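Local coordinates for nitrogenase molybdenum-iron protein beta chain (Clostridium pasteurianum, PDB 4WN9) that forms, with the alpha chain, the molybdenum-iron component of nitrogenase, which reduces dinitrogen to ammonia, and shares an [8Fe-7S] cluster with that chain, at residues T165-G170 and T232-L237; R58-P63 and G418-P423; T266-S271 and P321-A326; M29-G34 and M200-S205. All blocks are in the same frame, centred on the assembly; numbering follows the deposited sequence. Where two conformers were deposited one is given.

Contact 1 (T165-G170 and T232-L237); sequences TGAKNG and TGNSDL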
loop_
_atom_site.group_PDB
_atom_site.type_symbol
_atom_site.label_atom_id
_atom_site.label_comp_id
_atom_site.label_asym_id
_atom_site.label_seq_id
_atom_site.Cartn_x
_atom_site.Cartn_y
_atom_site.Cartn_z
ATOM N N THR B 165 -25.443 12.391 39.547
ATOM C CA THR B 165 -26.179 11.961 40.728
ATOM C C THR B 165 -25.336 12.170 41.985
ATOM O O THR B 165 -25.630 11.594 43.031
ATOM C CB THR B 165 -26.616 10.477 40.658
ATOM O OG1 THR B 165 -25.488 9.641 40.382
ATOM C CG2 THR B 165 -27.673 10.262 39.592
ATOM N N GLY B 166 -24.285 12.981 41.880
ATOM C CA GLY B 166 -23.448 13.316 43.034
ATOM C C GLY B 166 -22.306 12.346 43.275
ATOM O O GLY B 166 -21.237 12.737 43.756
ATOM N N ALA B 167 -22.529 11.076 42.951
ATOM C CA ALA B 167 -21.486 10.066 43.059
ATOM C C ALA B 167 -20.211 10.388 42.221
ATOM O O ALA B 167 -20.236 11.182 41.260
ATOM C CB ALA B 167 -22.050 8.709 42.674
ATOM N N LYS B 168 -19.100 9.770 42.613
ATOM C CA LYS B 168 -17.839 9.898 41.887
ATOM C C LYS B 168 -17.452 8.570 41.276
ATOM O O LYS B 168 -17.033 7.640 41.987
ATOM C CB LYS B 168 -16.727 10.376 42.813
ATOM C CG LYS B 168 -16.788 11.864 43.120
ATOM C CD LYS B 168 -17.070 12.651 41.858
ATOM C CE LYS B 168 -17.242 14.128 42.156
ATOM N NZ LYS B 168 -17.964 14.777 41.031
ATOM N N ASN B 169 -17.578 8.483 39.952
ATOM C CA ASN B 169 -17.257 7.234 39.255
ATOM C C ASN B 169 -15.756 7.003 39.148
ATOM O O ASN B 169 -15.317 5.877 38.942
ATOM C CB ASN B 169 -17.939 7.153 37.878
ATOM C CG ASN B 169 -17.647 8.349 36.975
ATOM O OD1 ASN B 169 -16.621 9.021 37.084
ATOM N ND2 ASN B 169 -18.560 8.599 36.053
ATOM N N GLY B 170 -14.986 8.078 39.295
ATOM C CA GLY B 170 -13.533 8.012 39.249
ATOM C C GLY B 170 -13.008 8.035 37.828
ATOM O O GLY B 170 -11.816 7.884 37.601
ATOM N N THR B 232 -21.877 9.715 32.800
ATOM C CA THR B 232 -20.942 10.753 32.344
ATOM C C THR B 232 -20.972 11.985 33.217
ATOM O O THR B 232 -19.952 12.663 33.400
ATOM C CB THR B 232 -21.230 11.202 30.892
ATOM O OG1 THR B 232 -22.628 11.473 30.730
ATOM C CG2 THR B 232 -20.813 10.097 29.897
ATOM N N GLY B 233 -22.142 12.303 33.752
ATOM C CA GLY B 233 -22.263 13.476 34.618
ATOM C C GLY B 233 -21.482 13.343 35.922
ATOM O O GLY B 233 -21.200 14.335 36.576
ATOM N N ASN B 234 -21.129 12.112 36.290
ATOM C CA ASN B 234 -20.454 11.825 37.556
ATOM C C ASN B 234 -18.935 11.671 37.445
ATOM O O ASN B 234 -18.311 11.024 38.306
ATOM C CB ASN B 234 -21.022 10.524 38.135
ATOM C CG ASN B 234 -22.423 10.698 38.679
ATOM O OD1 ASN B 234 -22.803 11.790 39.099
ATOM N ND2 ASN B 234 -23.194 9.624 38.679
ATOM N N SER B 235 -18.353 12.263 36.397
ATOM C CA SER B 235 -16.957 12.038 36.029
ATOM C C SER B 235 -16.078 13.213 36.435
ATOM O O SER B 235 -16.549 14.344 36.527
ATOM C CB SER B 235 -16.852 11.806 34.510
ATOM O OG SER B 235 -17.434 10.561 34.144
ATOM N N ASP B 236 -14.790 12.944 36.650
ATOM C CA ASP B 236 -13.852 13.970 37.108
ATOM C C ASP B 236 -13.547 15.020 36.051
ATOM O O ASP B 236 -13.285 16.165 36.381
ATOM C CB ASP B 236 -12.537 13.331 37.607
ATOM C CG ASP B 236 -12.771 12.262 38.659
ATOM O OD1 ASP B 236 -13.656 12.463 39.521
ATOM O OD2 ASP B 236 -12.087 11.209 38.625
ATOM N N LEU B 237 -13.559 14.638 34.773
ATOM C CA LEU B 237 -13.148 15.563 33.711
ATOM C C LEU B 237 -13.527 15.036 32.318
ATOM O O LEU B 237 -13.672 13.823 32.116
ATOM C CB LEU B 237 -11.630 15.778 33.790
ATOM C CG LEU B 237 -10.856 16.481 32.680
ATOM C CD1 LEU B 237 -11.006 17.980 32.746
ATOM C CD2 LEU B 237 -9.378 16.119 32.734
#

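Contact 2 (R58-P63 and G418-P423); sequences RHFKEP and GHYYNP. With FE (Fe (III) ion), chain M; PRO (proline), chain K.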
loop_
_atom_site.group_PDB
_atom_site.type_symbol
_atom_site.label_atom_id
_atom_site.label_comp_id
_atom_site.label_asym_id
_atom_site.label_seq_id
_atom_site.Cartn_x
_atom_site.Cartn_y
_atom_site.Cartn_z
ATOM N N ARG B 58 -20.944 2.109 2.354
ATOM C CA ARG B 58 -19.872 2.126 1.355
ATOM C C ARG B 58 -18.472 2.311 1.943
ATOM O O ARG B 58 -17.494 1.758 1.423
ATOM C CB ARG B 58 -20.139 3.230 0.360
ATOM C CG ARG B 58 -21.313 2.947 -0.560
ATOM C CD ARG B 58 -21.611 4.140 -1.444
ATOM N NE ARG B 58 -22.584 3.751 -2.455
ATOM C CZ ARG B 58 -23.368 4.597 -3.103
ATOM N NH1 ARG B 58 -23.298 5.903 -2.858
ATOM N NH2 ARG B 58 -24.244 4.124 -3.979
ATOM N N HIS B 59 -18.376 3.058 3.039
ATOM C CA HIS B 59 -17.095 3.280 3.710
ATOM C C HIS B 59 -16.657 2.031 4.480
ATOM O O HIS B 59 -15.536 1.538 4.306
ATOM C CB HIS B 59 -17.196 4.520 4.625
ATOM C CG HIS B 59 -15.989 4.752 5.490
ATOM N ND1 HIS B 59 -15.048 5.724 5.215
ATOM C CD2 HIS B 59 -15.557 4.120 6.609
ATOM C CE1 HIS B 59 -14.090 5.682 6.123
ATOM N NE2 HIS B 59 -14.386 4.730 6.992
ATOM N N PHE B 60 -17.549 1.492 5.318
ATOM C CA PHE B 60 -17.185 0.437 6.229
ATOM C C PHE B 60 -17.383 -0.989 5.693
ATOM O O PHE B 60 -16.849 -1.937 6.257
ATOM C CB PHE B 60 -17.989 0.597 7.508
ATOM C CG PHE B 60 -17.559 1.749 8.332
ATOM C CD1 PHE B 60 -16.399 1.682 9.068
ATOM C CD2 PHE B 60 -18.298 2.905 8.352
ATOM C CE1 PHE B 60 -15.986 2.747 9.826
ATOM C CE2 PHE B 60 -17.898 3.969 9.122
ATOM C CZ PHE B 60 -16.734 3.884 9.848
ATOM N N LYS B 61 -18.147 -1.130 4.615
ATOM C CA LYS B 61 -18.560 -2.416 4.131
ATOM C C LYS B 61 -19.270 -3.159 5.287
ATOM O O LYS B 61 -18.939 -4.286 5.632
ATOM C CB LYS B 61 -17.382 -3.222 3.583
ATOM C CG LYS B 61 -16.475 -2.531 2.582
ATOM C CD LYS B 61 -17.208 -1.760 1.492
ATOM C CE LYS B 61 -16.282 -1.408 0.315
ATOM N NZ LYS B 61 -16.923 -0.313 -0.502
ATOM N N GLU B 62 -20.237 -2.473 5.893
ATOM C CA GLU B 62 -20.967 -2.954 7.056
ATOM C C GLU B 62 -22.385 -2.443 6.934
ATOM O O GLU B 62 -22.632 -1.388 6.347
ATOM C CB GLU B 62 -20.360 -2.409 8.365
ATOM C CG GLU B 62 -19.089 -3.090 8.852
ATOM C CD GLU B 62 -19.312 -4.521 9.270
ATOM O OE1 GLU B 62 -19.895 -4.709 10.351
ATOM O OE2 GLU B 62 -18.877 -5.445 8.544
ATOM N N PRO B 63 -23.342 -3.181 7.497
ATOM C CA PRO B 63 -24.636 -2.552 7.618
ATOM C C PRO B 63 -24.541 -1.219 8.335
ATOM O O PRO B 63 -23.588 -0.972 9.095
ATOM C CB PRO B 63 -25.435 -3.566 8.473
ATOM C CG PRO B 63 -24.712 -4.857 8.291
ATOM C CD PRO B 63 -23.276 -4.450 8.239
ATOM N N GLY B 418 -10.592 -3.123 4.316
ATOM C CA GLY B 418 -9.879 -3.343 5.554
ATOM C C GLY B 418 -9.210 -2.114 6.155
ATOM O O GLY B 418 -8.613 -2.202 7.211
ATOM N N HIS B 419 -9.334 -0.959 5.511
ATOM C CA HIS B 419 -8.711 0.252 6.028
ATOM C C HIS B 419 -9.322 0.637 7.360
ATOM O O HIS B 419 -8.649 1.220 8.192
ATOM C CB HIS B 419 -8.853 1.403 5.038
ATOM C CG HIS B 419 -10.273 1.743 4.701
ATOM N ND1 HIS B 419 -11.028 2.627 5.439
ATOM C CD2 HIS B 419 -11.064 1.320 3.695
ATOM C CE1 HIS B 419 -12.234 2.714 4.908
ATOM N NE2 HIS B 419 -12.276 1.934 3.845
ATOM N N TYR B 420 -10.591 0.289 7.564
ATOM C CA TYR B 420 -11.297 0.649 8.796
ATOM C C TYR B 420 -10.804 -0.179 9.986
ATOM O O TYR B 420 -11.297 0.012 11.095
ATOM C CB TYR B 420 -12.823 0.517 8.613
ATOM C CG TYR B 420 -13.141 -0.565 7.628
ATOM C CD1 TYR B 420 -13.094 -1.899 8.008
ATOM C CD2 TYR B 420 -13.371 -0.276 6.307
ATOM C CE1 TYR B 420 -13.308 -2.906 7.099
ATOM C CE2 TYR B 420 -13.589 -1.288 5.392
ATOM C CZ TYR B 420 -13.550 -2.599 5.805
ATOM O OH TYR B 420 -13.737 -3.608 4.897
ATOM N N TYR B 421 -9.838 -1.081 9.782
ATOM C CA TYR B 421 -9.238 -1.764 10.933
ATOM C C TYR B 421 -7.949 -1.081 11.413
ATOM O O TYR B 421 -7.316 -1.543 12.332
ATOM C CB TYR B 421 -9.015 -3.265 10.647
ATOM C CG TYR B 421 -10.285 -4.032 10.324
ATOM C CD1 TYR B 421 -11.401 -4.003 11.166
ATOM C CD2 TYR B 421 -10.376 -4.773 9.199
ATOM C CE1 TYR B 421 -12.570 -4.705 10.840
ATOM C CE2 TYR B 421 -11.517 -5.456 8.875
ATOM C CZ TYR B 421 -12.617 -5.433 9.702
ATOM O OH TYR B 421 -13.749 -6.172 9.313
ATOM N N ASN B 422 -7.584 0.041 10.808
ATOM C CA ASN B 422 -6.301 0.674 11.087
ATOM C C ASN B 422 -6.456 2.079 11.615
ATOM O O ASN B 422 -7.105 2.905 10.976
ATOM C CB ASN B 422 -5.443 0.748 9.816
ATOM C CG ASN B 422 -5.016 -0.619 9.318
ATOM O OD1 ASN B 422 -4.778 -1.544 10.109
ATOM N ND2 ASN B 422 -4.915 -0.754 7.995
ATOM N N PRO B 423 -5.816 2.374 12.761
ATOM C CA PRO B 423 -5.920 3.713 13.281
ATOM C C PRO B 423 -5.006 4.692 12.541
ATOM O O PRO B 423 -3.950 4.299 12.027
ATOM C CB PRO B 423 -5.467 3.543 14.731
ATOM C CG PRO B 423 -4.425 2.464 14.650
ATOM C CD PRO B 423 -4.932 1.526 13.576
HETATM FE FE FE M . -18.026 -5.857 6.584
HETATM N N PRO K . -14.942 7.217 9.549
HETATM C CA PRO K . -14.090 8.372 9.595
HETATM C C PRO K . -12.621 8.106 9.882
HETATM O O PRO K . -12.083 7.009 9.666
HETATM C CB PRO K . -14.753 9.220 10.667
HETATM C CG PRO K . -16.209 8.844 10.602
HETATM C CD PRO K . -16.341 7.620 9.762
HETATM O OXT PRO K . -11.954 9.034 10.295
HETATM O O HOH W 1 -16.496 -4.546 7.150
HETATM O O HOH W 2 -19.586 -7.165 6.144
#

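Contact 3 (T266-S271 and P321-A326); sequences TPIGVS and PDEIIA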
loop_
_atom_site.group_PDB
_atom_site.type_symbol
_atom_site.label_atom_id
_atom_site.label_comp_id
_atom_site.label_asym_id
_atom_site.label_seq_id
_atom_site.Cartn_x
_atom_site.Cartn_y
_atom_site.Cartn_z
ATOM N N THR B 266 -7.128 16.387 17.790
ATOM C CA THR B 266 -7.209 15.002 17.415
ATOM C C THR B 266 -5.771 14.491 17.505
ATOM O O THR B 266 -4.875 15.124 16.991
ATOM C CB THR B 266 -7.741 14.898 15.971
ATOM O OG1 THR B 266 -9.029 15.528 15.898
ATOM C CG2 THR B 266 -7.832 13.456 15.531
ATOM N N PRO B 267 -5.538 13.371 18.193
ATOM C CA PRO B 267 -4.138 13.024 18.376
ATOM C C PRO B 267 -3.516 12.310 17.158
ATOM O O PRO B 267 -3.489 11.113 17.109
ATOM C CB PRO B 267 -4.185 12.105 19.599
ATOM C CG PRO B 267 -5.512 11.448 19.504
ATOM C CD PRO B 267 -6.416 12.552 19.046
ATOM N N ILE B 268 -2.999 13.075 16.211
ATOM C CA ILE B 268 -2.347 12.508 15.041
ATOM C C ILE B 268 -0.980 13.127 14.950
ATOM O O ILE B 268 -0.832 14.358 14.955
ATOM C CB ILE B 268 -3.123 12.817 13.750
ATOM C CG1 ILE B 268 -4.444 12.052 13.746
ATOM C CG2 ILE B 268 -2.291 12.490 12.518
ATOM C CD1 ILE B 268 -5.443 12.564 12.729
ATOM N N GLY B 269 0.026 12.278 14.851
ATOM C CA GLY B 269 1.375 12.760 14.798
ATOM C C GLY B 269 2.037 12.815 16.159
ATOM O O GLY B 269 1.509 12.307 17.132
ATOM N N VAL B 270 3.207 13.440 16.207
ATOM C CA VAL B 270 4.025 13.434 17.400
ATOM C C VAL B 270 3.466 14.405 18.458
ATOM O O VAL B 270 3.083 13.978 19.527
ATOM C CB VAL B 270 5.477 13.848 17.069
ATOM C CG1 VAL B 270 6.314 13.954 18.330
ATOM C CG2 VAL B 270 6.105 12.878 16.065
ATOM N N SER B 271 3.457 15.701 18.177
ATOM C CA SER B 271 3.060 16.681 19.213
ATOM C C SER B 271 1.623 16.466 19.678
ATOM O O SER B 271 1.342 16.529 20.872
ATOM C CB SER B 271 3.303 18.133 18.741
ATOM O OG SER B 271 2.590 18.487 17.555
ATOM N N PRO B 321 -11.790 19.283 9.480
ATOM C CA PRO B 321 -10.865 20.254 10.074
ATOM C C PRO B 321 -10.032 19.729 11.246
ATOM O O PRO B 321 -8.824 19.962 11.273
ATOM C CB PRO B 321 -11.784 21.411 10.506
ATOM C CG PRO B 321 -13.165 20.857 10.522
ATOM C CD PRO B 321 -13.183 19.750 9.506
ATOM N N ASP B 322 -10.641 19.013 12.187
ATOM C CA ASP B 322 -9.883 18.492 13.330
ATOM C C ASP B 322 -8.734 17.595 12.862
ATOM O O ASP B 322 -7.596 17.731 13.327
ATOM C CB ASP B 322 -10.761 17.682 14.273
ATOM C CG ASP B 322 -11.880 18.494 14.909
ATOM O OD1 ASP B 322 -11.702 19.712 15.192
ATOM O OD2 ASP B 322 -12.941 17.886 15.144
ATOM N N GLU B 323 -9.063 16.668 11.963
ATOM C CA GLU B 323 -8.104 15.691 11.465
ATOM C C GLU B 323 -7.011 16.341 10.589
ATOM O O GLU B 323 -5.837 16.009 10.698
ATOM C CB GLU B 323 -8.871 14.593 10.692
ATOM C CG GLU B 323 -9.654 13.622 11.577
ATOM C CD GLU B 323 -10.865 14.230 12.307
ATOM O OE1 GLU B 323 -11.612 15.066 11.738
ATOM O OE2 GLU B 323 -11.059 13.864 13.483
ATOM N N ILE B 324 -7.393 17.295 9.755
ATOM C CA ILE B 324 -6.453 17.891 8.823
ATOM C C ILE B 324 -5.517 18.886 9.535
ATOM O O ILE B 324 -4.387 19.100 9.097
ATOM C CB ILE B 324 -7.194 18.607 7.677
ATOM C CG1 ILE B 324 -7.963 17.601 6.796
ATOM C CG2 ILE B 324 -6.251 19.470 6.881
ATOM C CD1 ILE B 324 -7.100 16.666 5.972
ATOM N N ILE B 325 -5.997 19.486 10.621
ATOM C CA ILE B 325 -5.161 20.381 11.422
ATOM C C ILE B 325 -4.004 19.570 12.025
ATOM O O ILE B 325 -2.843 19.953 11.918
ATOM C CB ILE B 325 -5.949 21.091 12.528
ATOM C CG1 ILE B 325 -6.789 22.225 11.935
ATOM C CG2 ILE B 325 -5.001 21.637 13.596
ATOM C CD1 ILE B 325 -7.940 22.621 12.817
ATOM N N ALA B 326 -4.334 18.452 12.645
ATOM C CA ALA B 326 -3.332 17.577 13.221
ATOM C C ALA B 326 -2.454 16.933 12.173
ATOM O O ALA B 326 -1.242 16.843 12.367
ATOM C CB ALA B 326 -3.978 16.498 14.073
HETATM O O HOH W 3 -7.391 18.561 15.823
#

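Contact 4 (M29-G34 and M200-S205); sequences MYAALG and MFPDTS. With PRO (proline), chain K.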
loop_
_atom_site.group_PDB
_atom_site.type_symbol
_atom_site.label_atom_id
_atom_site.label_comp_id
_atom_site.label_asym_id
_atom_site.label_seq_id
_atom_site.Cartn_x
_atom_site.Cartn_y
_atom_site.Cartn_z
ATOM N N MET B 29 -26.025 10.656 12.447
ATOM C CA MET B 29 -26.322 9.238 12.315
ATOM C C MET B 29 -25.128 8.394 12.800
ATOM O O MET B 29 -25.308 7.422 13.521
ATOM C CB MET B 29 -26.678 8.900 10.861
ATOM C CG MET B 29 -27.056 7.454 10.601
ATOM S SD MET B 29 -27.451 7.070 8.865
ATOM C CE MET B 29 -28.809 8.202 8.594
ATOM N N TYR B 30 -23.915 8.784 12.420
ATOM C CA TYR B 30 -22.691 8.128 12.894
ATOM C C TYR B 30 -22.546 8.186 14.446
ATOM O O TYR B 30 -22.264 7.183 15.088
ATOM C CB TYR B 30 -21.473 8.734 12.183
ATOM C CG TYR B 30 -20.133 8.099 12.541
ATOM C CD1 TYR B 30 -19.809 6.820 12.120
ATOM C CD2 TYR B 30 -19.224 8.774 13.336
ATOM C CE1 TYR B 30 -18.617 6.238 12.480
ATOM C CE2 TYR B 30 -18.010 8.214 13.685
ATOM C CZ TYR B 30 -17.719 6.932 13.271
ATOM O OH TYR B 30 -16.508 6.386 13.613
ATOM N N ALA B 31 -22.741 9.362 15.019
ATOM C CA ALA B 31 -22.679 9.585 16.488
ATOM C C ALA B 31 -23.686 8.702 17.191
ATOM O O ALA B 31 -23.335 8.007 18.136
ATOM C CB ALA B 31 -22.918 11.063 16.810
ATOM N N ALA B 32 -24.914 8.640 16.670
ATOM C CA ALA B 32 -25.963 7.780 17.248
ATOM C C ALA B 32 -25.635 6.290 17.217
ATOM O O ALA B 32 -26.044 5.546 18.112
ATOM C CB ALA B 32 -27.284 8.014 16.538
ATOM N N LEU B 33 -24.909 5.840 16.195
ATOM C CA LEU B 33 -24.507 4.443 16.112
ATOM C C LEU B 33 -23.388 4.134 17.092
ATOM O O LEU B 33 -23.030 2.970 17.310
ATOM C CB LEU B 33 -24.069 4.081 14.692
ATOM C CG LEU B 33 -25.221 3.893 13.715
ATOM C CD1 LEU B 33 -24.707 3.797 12.284
ATOM C CD2 LEU B 33 -25.994 2.651 14.109
ATOM N N GLY B 34 -22.835 5.179 17.678
ATOM C CA GLY B 34 -21.884 5.020 18.777
ATOM C C GLY B 34 -22.558 4.976 20.149
ATOM O O GLY B 34 -21.911 5.228 21.151
ATOM N N MET B 200 -15.875 6.647 27.053
ATOM C CA MET B 200 -15.856 7.248 25.727
ATOM C C MET B 200 -17.250 7.257 25.137
ATOM O O MET B 200 -17.928 6.243 25.165
ATOM C CB MET B 200 -14.963 6.430 24.777
ATOM C CG MET B 200 -14.896 6.947 23.346
ATOM S SD MET B 200 -13.823 5.939 22.257
ATOM C CE MET B 200 -12.206 6.380 22.857
ATOM N N PHE B 201 -17.631 8.387 24.541
ATOM C CA PHE B 201 -18.876 8.493 23.756
ATOM C C PHE B 201 -18.714 9.596 22.724
ATOM O O PHE B 201 -18.014 10.581 22.988
ATOM C CB PHE B 201 -20.092 8.804 24.660
ATOM C CG PHE B 201 -20.171 10.240 25.125
ATOM C CD1 PHE B 201 -19.318 10.714 26.089
ATOM C CD2 PHE B 201 -21.140 11.104 24.618
ATOM C CE1 PHE B 201 -19.405 12.020 26.524
ATOM C CE2 PHE B 201 -21.223 12.414 25.045
ATOM C CZ PHE B 201 -20.352 12.874 26.007
ATOM N N PRO B 202 -19.295 9.438 21.532
ATOM C CA PRO B 202 -19.854 8.195 21.054
ATOM C C PRO B 202 -18.725 7.247 20.821
ATOM O O PRO B 202 -17.600 7.692 20.716
ATOM C CB PRO B 202 -20.477 8.573 19.708
ATOM C CG PRO B 202 -20.667 10.021 19.751
ATOM C CD PRO B 202 -19.593 10.564 20.642
ATOM N N ASP B 203 -19.005 5.958 20.767
ATOM C CA ASP B 203 -17.988 4.994 20.463
ATOM C C ASP B 203 -18.568 4.012 19.446
ATOM O O ASP B 203 -19.424 3.193 19.784
ATOM C CB ASP B 203 -17.486 4.310 21.758
ATOM C CG ASP B 203 -16.593 3.134 21.477
ATOM O OD1 ASP B 203 -16.061 3.040 20.346
ATOM O OD2 ASP B 203 -16.458 2.267 22.357
ATOM N N THR B 204 -18.109 4.098 18.186
ATOM C CA THR B 204 -18.624 3.197 17.132
ATOM C C THR B 204 -17.879 1.878 16.989
ATOM O O THR B 204 -18.254 1.024 16.162
ATOM C CB THR B 204 -18.648 3.859 15.737
ATOM O OG1 THR B 204 -17.337 4.361 15.393
ATOM C CG2 THR B 204 -19.677 4.962 15.703
ATOM N N SER B 205 -16.822 1.687 17.764
ATOM C CA SER B 205 -16.111 0.403 17.706
ATOM C C SER B 205 -17.065 -0.700 18.165
ATOM O O SER B 205 -17.850 -0.507 19.099
ATOM C CB SER B 205 -14.829 0.429 18.557
ATOM O OG SER B 205 -15.114 0.485 19.954
HETATM N N PRO K . -14.942 7.217 9.549
HETATM C CA PRO K . -14.090 8.372 9.595
HETATM C C PRO K . -12.621 8.106 9.882
HETATM O O PRO K . -12.083 7.009 9.666
HETATM C CB PRO K . -14.753 9.220 10.667
HETATM C CG PRO K . -16.209 8.844 10.602
HETATM C CD PRO K . -16.341 7.620 9.762
HETATM O OXT PRO K . -11.954 9.034 10.295
#

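Contact 1 (T165-G170 and T232-L237)
Asn234 does most of the work here, its side-chain amide turned to the start of the 165-170 loop. ND2 donates to Thr165 OG1 at 2.9 Å, the hydroxyl sitting 16° out of the amide plane, while OD1 takes a short but poorly aligned, weak bond from Thr165 N. The aliphatic part of Asn234 also touches the other loop, with CB 3.3 Å from Ala167 O. The backbone of Asn234 adds a nearly linear bond: its O accepts from Asn169 N at 3.1 Å, the N-H···O angle being 173°. These loops lead into strands 172-175 and 237-241, neighbours in a parallel sheet of this alpha/beta Rossmann-like fold, so the contact ties together the approaches to adjacent strands. At Ser235, OG receives Asn169 ND2 at 3.0 Å, close to the amide plane. That amide is fixed further by Asp231, which takes ND2, and by Lys171 N, which donates to OD1; Ser235 OG in turn pairs with Asn173. Asp236 closes the walk at the solvent-exposed end, where OD2 lies 3.4 Å from Gly170 C and the carboxylate crosses the bent chain of Lys168, the opposite charges staying 5.1 Å apart between Lys168 NZ and Asp236 OD1.

Contact 2 (R58-P63 and G418-P423)
Phe60 O takes a hydrogen bond from water 1 at 2.8 Å and rests over the face of the Tyr420 ring, offset toward the rim, with Tyr420 CZ 3.4 Å away. The contact sets the C-terminal end of helix 46-60 against the 3-10 turn 419-421, beside an iron site shared between two copies of the beta chain. Right after the helix the backbone turns through Lys61, whose positive phi (55°) breaks the helical run. Lys61 O and Glu62 OE2 then both bind the ferric ion, the latter at 2.2 Å. Water 1, the same molecule that donates to Phe60 O, is another ligand, as is water 2; Asp301 and Asp305 of the second subunit complete the site. The long side chain of Lys61 folds back so that NZ donates to Arg58 O, and it also reaches Met414 O; on the way its CG passes Tyr420 OH.

Around the helix, His59 meets His419 in a T-shaped pair, the edge of His419 toward the face of His59, with ring centroids 4.9 Å apart and planes at 89°. CG of His59 is anti to its own N (chi1 173°), and ND1 bonds to Ile413 N, which fixes the ring's rotation. The side chains of Phe60 and Tyr420 run past one another in opposite directions, Phe60 CD1 packing on Tyr420 CB. A free proline molecule lies beside His59 and Phe60: its N is 3.6 Å from His59 NE2, and its CD is 3.8 Å from Phe60 CZ.

Contact 3 (T266-S271 and P321-A326)
Thr266 and Ile268 turn their side chains toward the first turns of helix 321-333, where Ala326 of that helix meets them. The two pieces come from different parallel sheets of this alpha/beta protein: 266-271 follows strand 261-264 and leads into helix 270-284, whereas helix 321-333 is the helix that follows strand 314-318. The contact therefore joins the exit of one Rossmann-like unit to the start of a beta-alpha connection in the next.

The threonine conformation divides its two branches cleanly. With chi1 at -58°, OG1 sits beside the backbone N and presses against Asp322 CB at 3.2 Å, while CG2 is anti to that N and faces the carboxylate of Glu323. Thr266 and Asp322 cross at about a right angle. The threonine hydroxyl meets the methylene of Asp322, whose acid group is turned away to the backbone N atoms of Tyr244 and Ala245.

Pro267 is the centre of an inverse gamma turn, closed by a weak bond from Ile268 N to Thr266 O. The turn brings Ile268 round to the same helix: its CB lies 3.8 Å from Ala326 CB, and its nearly extended chain (chi2 164°) carries CD1 to 4.0 Å from Glu323 O. Ala326 CB meets both Ile268 CB and, at 3.3 Å, Thr266 O. Ile268 and Ala326 thus pack through carbon, and a solvent molecule bridges the backbones: water 3 accepts from Thr266 N at 2.9 Å and donates to Asp322 O at 2.6 Å.

Contact 4 (M29-G34 and M200-S205)
Tyr30 lies flat between two aliphatic groups, with Thr204 CG2 over one face and CG of a bound free proline over the other. The first is a CH-pi contact, Thr204 CG2 standing 3.9 Å from the Tyr30 ring centroid and 22° off the normal. Here the end of helix 24-32 packs on the loop that leaves strand 198-200, an outer strand of a parallel sheet within this chain's alpha/beta fold. Tyr30 and Thr204 cross at about a right angle, and chi1 of 55° in the threonine places OG1 in the crowded position between N and C, from which it donates to Tyr30 OH at 2.8 Å. That phenol is also bonded to Val179 O.

Beside this pair, Ala31 CB meets the ring of Pro202 at CG, 3.8 Å away; the peptide before Pro202 is cis. Gly34, lacking a side chain, lets the backbones approach to 4.1 Å between Gly34 CA and Thr204 CA, with Pro202 and Asp203 packed against it. Asp203 points its side chain away from the helix. Its carboxylate makes an Asx turn with Ser205 N, accepts from Ser205 OG and forms a salt bridge with Lys188. Asp203 N donates to Gly34 O at 3.0 Å, on a lone pair in the carbonyl plane.

Contact 1 lies at the surface, its centre about 26 Å from the centre of the chain, and relies on hydrogen bonds between two loops. The others are buried: contact 2 has rings, iron and a second subunit, contact 3 aliphatic groups and a bridging water, contact 4 a ring face plus two hydrogen bonds. Contacts 2 and 4 touch through Phe60 and Tyr30 and share the free proline. Contact 4 reaches contact 1 where Phe201 packs on Thr232, and both concern loops of the sheet holding strand 198-200. Contact 3, touching none of the others, joins the loop after strand 261-264 of that sheet to helix 321-333, which follows the first strand of the next.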